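PDB 6SEI: structure-specific endonuclease subunit SLX4 from Thielavia terrestris, which probably acts as the regulatory subunit of the SLX1-SLX4 endonuclease, which cuts branched DNA structures formed during DNA repair and recombination. Local coordinates for residues B[62-65]-B[66-69]. Sequence-based numbering, arbitrary orientation.
Sequences SGQL and DRVG. With CA (calcium ion), chain H.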
loop_
_atom_site.group_PDB
_atom_site.type_symbol
_atom_site.label_atom_id
_atom_site.label_comp_id
_atom_site.label_asym_id
_atom_site.label_seq_id
_atom_site.Cartn_x
_atom_site.Cartn_y
_atom_site.Cartn_z
ATOM N N SER B 62 -26.510 -13.375 -45.714
ATOM C CA SER B 62 -26.818 -13.967 -47.009
ATOM C C SER B 62 -27.481 -15.335 -46.880
ATOM O O SER B 62 -27.280 -16.206 -47.734
ATOM C CB SER B 62 -25.550 -14.075 -47.857
ATOM O OG SER B 62 -25.058 -12.797 -48.214
ATOM N N GLY B 63 -28.262 -15.543 -45.825
ATOM C CA GLY B 63 -28.975 -16.788 -45.606
ATOM C C GLY B 63 -28.570 -17.544 -44.361
ATOM O O GLY B 63 -29.305 -18.448 -43.940
ATOM N N GLN B 64 -27.441 -17.205 -43.737
ATOM C CA GLN B 64 -26.929 -18.010 -42.633
ATOM C C GLN B 64 -27.762 -17.828 -41.371
ATOM O O GLN B 64 -28.165 -18.810 -40.735
ATOM C CB GLN B 64 -25.470 -17.653 -42.369
ATOM C CG GLN B 64 -24.491 -18.622 -42.975
ATOM C CD GLN B 64 -24.889 -19.078 -44.364
ATOM O OE1 GLN B 64 -25.301 -20.225 -44.562
ATOM N NE2 GLN B 64 -24.767 -18.181 -45.338
ATOM N N LEU B 65 -28.010 -16.576 -40.975
ATOM C CA LEU B 65 -28.836 -16.329 -39.798
ATOM C C LEU B 65 -30.238 -16.887 -39.994
ATOM O O LEU B 65 -30.817 -17.471 -39.071
ATOM C CB LEU B 65 -28.887 -14.830 -39.499
ATOM C CG LEU B 65 -27.551 -14.168 -39.155
ATOM C CD1 LEU B 65 -27.680 -12.654 -39.145
ATOM C CD2 LEU B 65 -27.038 -14.674 -37.817
ATOM N N ASP B 66 -30.793 -16.717 -41.196
ATOM C CA ASP B 66 -32.092 -17.299 -41.516
ATOM C C ASP B 66 -32.052 -18.817 -41.410
ATOM O O ASP B 66 -33.032 -19.447 -40.994
ATOM C CB ASP B 66 -32.511 -16.866 -42.922
ATOM C CG ASP B 66 -33.979 -17.106 -43.198
ATOM O OD1 ASP B 66 -34.757 -17.259 -42.231
ATOM O OD2 ASP B 66 -34.354 -17.142 -44.390
ATOM N N ARG B 67 -30.924 -19.422 -41.783
ATOM C CA ARG B 67 -30.788 -20.872 -41.712
ATOM C C ARG B 67 -30.930 -21.371 -40.279
ATOM O O ARG B 67 -31.648 -22.341 -40.014
ATOM C CB ARG B 67 -29.438 -21.290 -42.297
ATOM C CG ARG B 67 -29.316 -22.762 -42.610
ATOM C CD ARG B 67 -27.888 -23.109 -42.976
ATOM N NE ARG B 67 -27.041 -23.294 -41.799
ATOM C CZ ARG B 67 -25.961 -22.566 -41.532
ATOM N NH1 ARG B 67 -25.593 -21.594 -42.357
ATOM N NH2 ARG B 67 -25.249 -22.809 -40.440
ATOM N N VAL B 68 -30.256 -20.710 -39.339
ATOM C CA VAL B 68 -30.240 -21.142 -37.948
ATOM C C VAL B 68 -31.353 -20.458 -37.164
ATOM O O VAL B 68 -31.304 -20.383 -35.932
ATOM C CB VAL B 68 -28.866 -20.877 -37.305
ATOM C CG1 VAL B 68 -27.786 -21.676 -38.025
ATOM C CG2 VAL B 68 -28.540 -19.394 -37.326
ATOM N N GLY B 69 -32.359 -19.947 -37.869
ATOM C CA GLY B 69 -33.583 -19.507 -37.230
ATOM C C GLY B 69 -33.619 -18.079 -36.738
ATOM O O GLY B 69 -34.382 -17.782 -35.811
HETATM CA CA CA H . -37.175 -17.282 -41.310
HETATM O O HOH W 1 -29.784 -14.926 -43.028
HETATM O O HOH W 2 -36.991 -16.428 -43.484
#
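The Arg67 guanidinium overlaps the end of Gln64, three residues earlier: Gln64 CD lies at its edge, in plane, and the backbone Gln64 O sits over one face, toward the rim. Arg67 NH1 lies 2.6 Å from Gln64 OE1, but this hydrogen bond is weak, bent to 117° at the hydrogen. The amide and guanidinium planes are 36° apart. The Arg67 chain is extended up to a bend at chi3 (81°), which turns the guanidinium back toward the amide. Its stronger polar partner is Thr29, met by NH2, which also bonds to Ala26 O. Gln64 NE2 bonds to Trp59 O. A leucine in place of Gln64 would probably leave Arg67 NH1 without this acceptor and Trp59 O without its side-chain donor. Helix 53-67 ends here, in the C-terminal Slx4 endonuclease family region (helix-turn-helix clan). Arg67 N bonds to Gly63 O at 2.9 Å and Val68 N to Gln64 O at 3.2 Å. Gly69 is the C-prime residue of a Schellman motif: Tyr70 N pairs with Leu65 O, and Gly69 N bonds weakly to Asp66 O. Water 1 accepts from Asp66 N. Asp66 OD1 binds the calcium ion at 2.6 Å, with Asp71 and water 2.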